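Local coordinates for sensor protein (Geobacter sulfurreducens PCA, PDB 2R78) that is the PAS domain of a sensor histidine kinase/response regulator, a protein that probably transfers phosphate from ATP to a histidine in two-component signalling, at residues I75-R85 and T96-L104; F25-V36 and R48-W56. All coordinates share one frame; numbering follows the deposited sequence.

Interaction 1 of 2, residues I75-R85 and T96-L104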
# COMPACT_ATOMS: atom_id res chain seq x y z
N ILE B 75 10.45 -15.96 7.58
CA ILE B 75 9.22 -15.53 6.91
C ILE B 75 8.42 -16.73 6.44
O ILE B 75 7.22 -16.80 6.69
CB ILE B 75 9.50 -14.60 5.71
CG1 ILE B 75 10.17 -13.30 6.16
CG2 ILE B 75 8.18 -14.31 4.93
CD1 ILE B 75 10.88 -12.57 5.03
N VAL B 76 9.10 -17.63 5.74
CA VAL B 76 8.53 -18.85 5.19
C VAL B 76 7.94 -19.68 6.32
O VAL B 76 6.91 -20.34 6.15
CB VAL B 76 9.60 -19.61 4.37
CG1 VAL B 76 9.21 -21.06 4.08
CG2 VAL B 76 9.88 -18.86 3.09
N GLY B 77 8.57 -19.60 7.49
CA GLY B 77 8.10 -20.25 8.70
C GLY B 77 6.92 -19.65 9.44
O GLY B 77 6.49 -20.20 10.47
N GLY B 78 6.41 -18.51 8.96
CA GLY B 78 5.21 -17.88 9.48
C GLY B 78 5.46 -16.74 10.43
O GLY B 78 4.56 -16.34 11.18
N GLU B 79 6.67 -16.19 10.44
CA GLU B 79 6.99 -15.07 11.29
C GLU B 79 7.16 -13.86 10.38
O GLU B 79 8.12 -13.81 9.65
CB GLU B 79 8.28 -15.35 12.05
CG GLU B 79 8.66 -14.29 13.08
CD GLU B 79 10.14 -14.39 13.51
OE1 GLU B 79 10.60 -15.54 13.80
OE2 GLU B 79 10.83 -13.33 13.53
N PRO B 80 6.22 -12.91 10.42
CA PRO B 80 6.36 -11.72 9.56
C PRO B 80 7.64 -10.95 9.91
O PRO B 80 8.01 -10.89 11.07
CB PRO B 80 5.14 -10.85 9.89
CG PRO B 80 4.30 -11.65 10.81
CD PRO B 80 4.99 -12.87 11.23
N LEU B 81 8.29 -10.42 8.89
CA LEU B 81 9.47 -9.62 9.06
C LEU B 81 9.02 -8.18 9.25
O LEU B 81 8.11 -7.71 8.56
CB LEU B 81 10.36 -9.75 7.83
CG LEU B 81 11.63 -8.91 7.79
CD1 LEU B 81 12.78 -9.64 7.07
CD2 LEU B 81 11.38 -7.56 7.20
N ARG B 82 9.66 -7.50 10.20
CA ARG B 82 9.55 -6.07 10.34
C ARG B 82 10.86 -5.58 10.90
O ARG B 82 11.13 -5.73 12.11
CB ARG B 82 8.42 -5.68 11.28
CG ARG B 82 8.36 -4.21 11.59
CD ARG B 82 7.90 -3.39 10.41
NE ARG B 82 6.56 -3.80 9.99
CZ ARG B 82 5.40 -3.26 10.38
NH1 ARG B 82 5.35 -2.25 11.25
NH2 ARG B 82 4.28 -3.75 9.89
N GLU B 83 11.68 -5.07 10.01
CA GLU B 83 12.95 -4.52 10.41
C GLU B 83 13.52 -3.59 9.36
O GLU B 83 13.07 -3.59 8.19
CB GLU B 83 13.92 -5.66 10.73
CG GLU B 83 14.37 -6.47 9.58
CD GLU B 83 15.08 -7.78 10.03
OE1 GLU B 83 16.33 -7.80 10.07
OE2 GLU B 83 14.37 -8.76 10.40
N GLU B 84 14.48 -2.78 9.79
CA GLU B 84 15.10 -1.82 8.91
C GLU B 84 16.29 -2.45 8.23
O GLU B 84 17.03 -3.26 8.82
CB GLU B 84 15.53 -0.61 9.71
CG GLU B 84 14.37 0.15 10.34
CD GLU B 84 14.78 1.41 11.04
OE1 GLU B 84 16.01 1.68 11.08
OE2 GLU B 84 13.87 2.09 11.60
N ARG B 85 16.51 -2.05 6.98
CA ARG B 85 17.67 -2.45 6.24
C ARG B 85 18.24 -1.28 5.45
O ARG B 85 17.49 -0.50 4.88
CB ARG B 85 17.32 -3.58 5.27
CG ARG B 85 16.95 -4.84 5.96
CD ARG B 85 18.11 -5.46 6.66
NE ARG B 85 19.12 -6.09 5.79
CZ ARG B 85 20.23 -6.65 6.24
NH1 ARG B 85 20.49 -6.66 7.57
NH2 ARG B 85 21.08 -7.22 5.42
N THR B 96 18.11 3.94 3.73
CA THR B 96 17.63 3.07 4.81
C THR B 96 16.12 3.02 4.73
O THR B 96 15.44 4.05 4.62
CB THR B 96 18.11 3.51 6.19
OG1 THR B 96 19.55 3.46 6.19
CG2 THR B 96 17.60 2.59 7.26
N VAL B 97 15.63 1.80 4.72
CA VAL B 97 14.20 1.55 4.65
C VAL B 97 13.73 0.65 5.75
O VAL B 97 14.52 -0.13 6.33
CB VAL B 97 13.78 0.97 3.31
CG1 VAL B 97 14.16 1.94 2.17
CG2 VAL B 97 14.40 -0.41 3.08
N GLU B 98 12.45 0.78 6.10
CA GLU B 98 11.84 -0.18 6.98
C GLU B 98 11.10 -1.18 6.11
O GLU B 98 10.22 -0.79 5.33
CB GLU B 98 10.84 0.46 7.91
CG GLU B 98 10.31 -0.53 8.90
CD GLU B 98 9.18 0.02 9.72
OE1 GLU B 98 8.06 0.18 9.17
OE2 GLU B 98 9.43 0.31 10.91
N LEU B 99 11.44 -2.45 6.29
CA LEU B 99 10.84 -3.52 5.52
C LEU B 99 9.79 -4.26 6.36
O LEU B 99 10.03 -4.56 7.52
CB LEU B 99 11.90 -4.52 5.06
CG LEU B 99 13.06 -4.03 4.19
CD1 LEU B 99 14.06 -5.21 3.97
CD2 LEU B 99 12.59 -3.47 2.85
N SER B 100 8.68 -4.61 5.72
CA SER B 100 7.73 -5.56 6.26
C SER B 100 7.60 -6.66 5.21
O SER B 100 7.68 -6.39 4.00
CB SER B 100 6.40 -4.85 6.50
OG SER B 100 6.66 -3.82 7.46
N ALA B 101 7.52 -7.91 5.65
CA ALA B 101 7.32 -9.00 4.70
C ALA B 101 6.39 -10.01 5.30
O ALA B 101 6.53 -10.35 6.47
CB ALA B 101 8.65 -9.62 4.29
N HIS B 102 5.42 -10.45 4.50
CA HIS B 102 4.36 -11.33 4.94
C HIS B 102 4.19 -12.49 3.96
O HIS B 102 4.13 -12.28 2.76
CB HIS B 102 3.05 -10.53 5.06
CG HIS B 102 3.04 -9.57 6.21
ND1 HIS B 102 3.45 -8.27 6.10
CD2 HIS B 102 2.67 -9.73 7.51
CE1 HIS B 102 3.35 -7.67 7.27
NE2 HIS B 102 2.85 -8.53 8.14
N LEU B 103 4.14 -13.70 4.49
CA LEU B 103 3.85 -14.88 3.68
C LEU B 103 2.42 -14.82 3.20
O LEU B 103 1.52 -14.57 4.00
CB LEU B 103 4.05 -16.14 4.51
CG LEU B 103 3.87 -17.48 3.83
CD1 LEU B 103 4.91 -17.69 2.72
CD2 LEU B 103 3.96 -18.53 4.91
N LEU B 104 2.25 -15.01 1.88
CA LEU B 104 0.91 -15.09 1.26
C LEU B 104 0.45 -16.54 1.13
O LEU B 104 1.26 -17.47 1.19
CB LEU B 104 0.92 -14.45 -0.13
CG LEU B 104 1.28 -12.96 -0.21
CD1 LEU B 104 1.48 -12.52 -1.69
CD2 LEU B 104 0.26 -12.11 0.48
O HOH W 1 5.59 -14.56 7.26
O HOH W 2 11.38 2.77 10.81

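Interaction 2 of 2, residues F25-V36 and R48-W56. With ACT (acetate ion), chain G.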
# COMPACT_ATOMS: atom_id res chain seq x y z
N PHE B 25 7.02 -5.15 -3.12
CA PHE B 25 7.69 -6.17 -3.89
C PHE B 25 7.05 -7.53 -3.61
O PHE B 25 6.44 -7.74 -2.54
CB PHE B 25 9.22 -6.17 -3.68
CG PHE B 25 9.68 -6.43 -2.26
CD1 PHE B 25 9.93 -7.71 -1.81
CD2 PHE B 25 9.91 -5.37 -1.39
CE1 PHE B 25 10.39 -7.94 -0.51
CE2 PHE B 25 10.37 -5.59 -0.08
CZ PHE B 25 10.58 -6.87 0.35
N ILE B 26 7.13 -8.41 -4.59
CA ILE B 26 6.71 -9.79 -4.42
C ILE B 26 7.91 -10.66 -4.64
O ILE B 26 8.63 -10.41 -5.59
CB ILE B 26 5.63 -10.22 -5.46
CG1 ILE B 26 4.45 -9.23 -5.51
CG2 ILE B 26 5.11 -11.61 -5.17
CD1 ILE B 26 3.73 -8.99 -4.20
N MSE B 27 8.13 -11.66 -3.78
CA MSE B 27 9.18 -12.65 -4.07
C MSE B 27 8.68 -14.05 -3.83
O MSE B 27 7.67 -14.25 -3.16
CB MSE B 27 10.46 -12.39 -3.27
CG MSE B 27 10.28 -12.35 -1.79
SE MSE B 27 11.96 -11.76 -0.96
CE MSE B 27 12.72 -10.66 -2.33
N ASP B 28 9.34 -15.04 -4.42
CA ASP B 28 8.97 -16.44 -4.14
C ASP B 28 9.62 -16.87 -2.83
O ASP B 28 10.37 -16.12 -2.21
CB ASP B 28 9.28 -17.39 -5.34
CG ASP B 28 10.78 -17.54 -5.63
OD1 ASP B 28 11.59 -17.24 -4.73
OD2 ASP B 28 11.13 -17.98 -6.77
N ALA B 29 9.30 -18.09 -2.39
CA ALA B 29 9.79 -18.58 -1.12
C ALA B 29 11.30 -18.76 -1.11
O ALA B 29 11.90 -18.85 -0.05
CB ALA B 29 9.07 -19.90 -0.72
N GLU B 30 11.93 -18.82 -2.27
CA GLU B 30 13.39 -18.95 -2.37
C GLU B 30 14.13 -17.61 -2.47
O GLU B 30 15.37 -17.60 -2.61
CB GLU B 30 13.75 -19.76 -3.58
CG GLU B 30 13.26 -21.18 -3.52
CD GLU B 30 13.75 -21.98 -4.70
OE1 GLU B 30 13.21 -21.82 -5.83
OE2 GLU B 30 14.70 -22.76 -4.49
N GLY B 31 13.40 -16.50 -2.41
CA GLY B 31 13.99 -15.17 -2.41
C GLY B 31 14.21 -14.51 -3.75
O GLY B 31 14.85 -13.46 -3.84
N HIS B 32 13.67 -15.11 -4.81
CA HIS B 32 13.74 -14.51 -6.14
C HIS B 32 12.66 -13.44 -6.25
O HIS B 32 11.47 -13.72 -6.00
CB HIS B 32 13.50 -15.56 -7.21
CG HIS B 32 14.39 -16.76 -7.11
ND1 HIS B 32 15.76 -16.68 -7.15
CD2 HIS B 32 14.09 -18.08 -7.00
CE1 HIS B 32 16.28 -17.89 -7.06
NE2 HIS B 32 15.29 -18.76 -6.97
N TYR B 33 13.07 -12.23 -6.61
CA TYR B 33 12.10 -11.15 -6.83
C TYR B 33 11.26 -11.47 -8.08
O TYR B 33 11.80 -11.80 -9.13
CB TYR B 33 12.78 -9.80 -6.92
CG TYR B 33 13.22 -9.22 -5.58
CD1 TYR B 33 12.31 -8.63 -4.72
CD2 TYR B 33 14.54 -9.24 -5.19
CE1 TYR B 33 12.72 -8.06 -3.51
CE2 TYR B 33 14.95 -8.68 -3.94
CZ TYR B 33 14.05 -8.08 -3.14
OH TYR B 33 14.40 -7.50 -1.91
N LEU B 34 9.93 -11.39 -7.91
CA LEU B 34 8.93 -11.71 -8.95
C LEU B 34 8.22 -10.47 -9.52
O LEU B 34 7.86 -10.42 -10.73
CB LEU B 34 7.86 -12.65 -8.39
CG LEU B 34 8.25 -14.05 -7.87
CD1 LEU B 34 7.04 -14.79 -7.43
CD2 LEU B 34 8.98 -14.85 -8.93
N ASP B 35 8.01 -9.47 -8.67
CA ASP B 35 7.47 -8.19 -9.14
C ASP B 35 7.88 -7.08 -8.19
O ASP B 35 8.23 -7.36 -7.02
CB ASP B 35 5.95 -8.27 -9.28
CG ASP B 35 5.37 -7.31 -10.31
OD1 ASP B 35 6.13 -6.44 -10.86
OD2 ASP B 35 4.13 -7.42 -10.56
N VAL B 36 7.87 -5.85 -8.70
CA VAL B 36 8.25 -4.65 -7.95
C VAL B 36 7.47 -3.47 -8.49
O VAL B 36 7.26 -3.35 -9.70
CB VAL B 36 9.77 -4.30 -8.04
CG1 VAL B 36 10.57 -5.31 -7.27
CG2 VAL B 36 10.22 -4.15 -9.50
N ARG B 48 12.18 -2.23 -13.66
CA ARG B 48 11.55 -3.47 -13.21
C ARG B 48 12.35 -4.71 -13.62
O ARG B 48 12.53 -5.62 -12.83
CB ARG B 48 10.10 -3.55 -13.75
CG ARG B 48 9.27 -4.69 -13.19
CD ARG B 48 7.79 -4.63 -13.66
NE ARG B 48 7.04 -5.84 -13.34
CZ ARG B 48 7.16 -7.00 -14.00
NH1 ARG B 48 7.97 -7.12 -15.05
NH2 ARG B 48 6.46 -8.07 -13.61
N ASP B 49 12.84 -4.75 -14.86
CA ASP B 49 13.60 -5.92 -15.34
C ASP B 49 14.93 -6.13 -14.63
O ASP B 49 15.34 -7.26 -14.41
CB ASP B 49 13.84 -5.79 -16.85
CG ASP B 49 12.55 -5.79 -17.63
OD1 ASP B 49 11.56 -6.35 -17.10
OD2 ASP B 49 12.52 -5.21 -18.74
N GLU B 50 15.56 -5.03 -14.27
CA GLU B 50 16.83 -5.07 -13.54
C GLU B 50 16.64 -5.52 -12.11
O GLU B 50 17.39 -6.34 -11.59
CB GLU B 50 17.44 -3.69 -13.55
CG GLU B 50 17.87 -3.30 -14.93
CD GLU B 50 18.40 -1.90 -15.00
OE1 GLU B 50 17.87 -0.99 -14.31
OE2 GLU B 50 19.37 -1.72 -15.76
N PHE B 51 15.58 -5.01 -11.50
CA PHE B 51 15.23 -5.44 -10.17
C PHE B 51 14.90 -6.93 -10.14
O PHE B 51 15.30 -7.64 -9.21
CB PHE B 51 14.06 -4.60 -9.62
CG PHE B 51 14.05 -4.52 -8.15
CD1 PHE B 51 14.37 -3.35 -7.50
CD2 PHE B 51 13.69 -5.61 -7.41
CE1 PHE B 51 14.36 -3.28 -6.12
CE2 PHE B 51 13.67 -5.54 -6.02
CZ PHE B 51 14.00 -4.38 -5.39
N LEU B 52 14.24 -7.43 -11.18
CA LEU B 52 13.84 -8.83 -11.22
C LEU B 52 14.99 -9.82 -11.51
O LEU B 52 14.77 -11.03 -11.55
CB LEU B 52 12.68 -9.01 -12.22
CG LEU B 52 11.39 -8.29 -11.78
CD1 LEU B 52 10.28 -8.48 -12.81
CD2 LEU B 52 10.89 -8.71 -10.40
N ALA B 53 16.20 -9.31 -11.68
CA ALA B 53 17.38 -10.18 -11.73
C ALA B 53 17.99 -10.34 -10.34
O ALA B 53 18.93 -11.12 -10.16
CB ALA B 53 18.40 -9.62 -12.70
N LEU B 54 17.46 -9.61 -9.36
CA LEU B 54 17.98 -9.64 -8.00
C LEU B 54 17.34 -10.73 -7.15
O LEU B 54 16.17 -11.16 -7.35
CB LEU B 54 17.79 -8.29 -7.30
CG LEU B 54 18.54 -7.03 -7.75
CD1 LEU B 54 17.96 -5.77 -7.14
CD2 LEU B 54 20.02 -7.13 -7.40
N ASP B 55 18.13 -11.18 -6.19
CA ASP B 55 17.67 -12.03 -5.15
C ASP B 55 17.77 -11.31 -3.80
O ASP B 55 18.61 -10.41 -3.61
CB ASP B 55 18.50 -13.28 -5.10
CG ASP B 55 18.34 -14.12 -6.36
OD1 ASP B 55 17.21 -14.19 -6.90
OD2 ASP B 55 19.37 -14.67 -6.79
N TRP B 56 16.90 -11.76 -2.91
CA TRP B 56 16.78 -11.28 -1.56
C TRP B 56 18.14 -11.27 -0.92
O TRP B 56 18.83 -12.28 -0.94
CB TRP B 56 15.87 -12.20 -0.78
CG TRP B 56 15.66 -11.95 0.66
CD1 TRP B 56 15.99 -12.79 1.67
CD2 TRP B 56 14.89 -10.90 1.25
NE1 TRP B 56 15.54 -12.30 2.85
CE2 TRP B 56 14.85 -11.13 2.64
CE3 TRP B 56 14.23 -9.77 0.75
CZ2 TRP B 56 14.17 -10.28 3.53
CZ3 TRP B 56 13.61 -8.91 1.63
CH2 TRP B 56 13.56 -9.18 3.00
C ACT G . 17.24 -7.06 0.23
O ACT G . 16.87 -7.62 -0.83
OXT ACT G . 18.46 -7.19 0.53
CH3 ACT G . 16.25 -6.29 1.10

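Interaction 1 of 2, residues I75-R85 and T96-L104
With CG anti to its backbone N (chi1 173°) and the chain bent at chi2 and chi3, Arg82 folds over strand 96-103 and brings NE to 2.5 Å from Ser100 OG. Leu81 shares that first torsion (177°) but points to the opposite face of the sheet, where its CD2 rests on Leu99 CB (3.8 Å). This is the antiparallel hairpin of strands 81-88 and 94-103 at one margin of the PAS-fold sheet. Three hydrogen-bonded pairs, Leu81-Ala101, Glu83-Leu99 and Arg85-Val97, give six backbone N-H to O=C bonds, the straightest running from Val97 N to Arg85 O (3.0 Å).

On the face carrying Arg82, Glu98 and Ser100, Arg82 CD lies against the Glu98 carboxylate carbon. Glu98 OE1 sits well out of the guanidinium plane, so any attraction is probably between the charges alone (Arg82 NH1 to Glu98 OE1 4.2 Å), with no N-H aimed at the oxygen. Ile21 of the second subunit packs on both residues, and His19 of that subunit stacks on the His102 ring, whose CD2 meets Pro80 CB at 3.6 Å.

The opposite face, carrying Leu81, Leu99 and Ala101 with Glu83 and Arg85 toward its far end, turns to helix 67-76. Glu83 OE1 bonds to Trp67 NE1, and Arg85 CG packs on Leu99 CD1 before its guanidinium leaves for Ser60 and the Trp67 ring. Ala101 CB is met by Leu81 CB and by Ile75 CD1, from the helix's last turn. That helix ends in a Schellman motif at Gly78, and a water donates to Ile75 O (2.8 Å) while accepting from Leu103 N (3.2 Å).

Interaction 2 of 2, residues F25-V36 and R48-W56
Tyr33 and Phe51 form a T-shaped pair, the Phe51 edge pointing at the Tyr33 face with planes at 83° and centroids 4.9 Å apart. Phe51 CG lies anti to the backbone N (chi1 -153°), which carries Phe51 CE2 over the centre of the Tyr33 ring. Phe51 is itself flanked by Val36 on one face and Leu54 CD1 on the other. Tyr33 OH approaches the Trp56 ring at its edge near CE3 and donates a hydrogen bond to an acetate oxygen (2.7 Å). Without the phenol ring, as with an alanine here, the Phe51 edge would probably lose the face it points at and the acetate its hydroxyl donor. The selenium of Met27, a selenomethionine, lies obliquely over Trp56, 4.2 Å from the six-membered ring's centroid, a Met-aromatic contact.

Asp35 OD1 is gripped from opposite faces of its carboxylate by Arg48 NE, in a salt bridge (2.7 Å), and by Val36 N. His32 ND1 donates a nearly straight hydrogen bond (165°) to Asp55 OD1 (2.9 Å), which lies near the imidazole plane. Trp56 N bonds to Gly31 O, pinning the turn after strand 23-27. Tyr33 and Trp56 border the acetate, probably from the crystallisation liquor, at what is consistent with the PAS-domain ligand pocket between sheet and helices.

How the interactions relate
Interactions 1 and 2 follow one another along the chain, lie on opposite sides of its centre with their own centres about 15 Å apart, and both reach the five-stranded sheet, which is bounded by strands 33-36 and 81-88. Trp56 joins them: Leu81 CD1 packs on its CZ2 at 3.9 Å and Leu99 CD1 on its CH2 at 4.1 Å, while its NE1 bonds to Ser71 of helix 67-76. Leu99 CD2 also reaches Phe25 CE2 (4.2 Å). The interior face of the hairpin thus borders the acetate site, with Leu99 about 4 Å from a bound acetate at nearest atoms. Farther along, Val76 CG2 touches Ala29 O (3.7 Å).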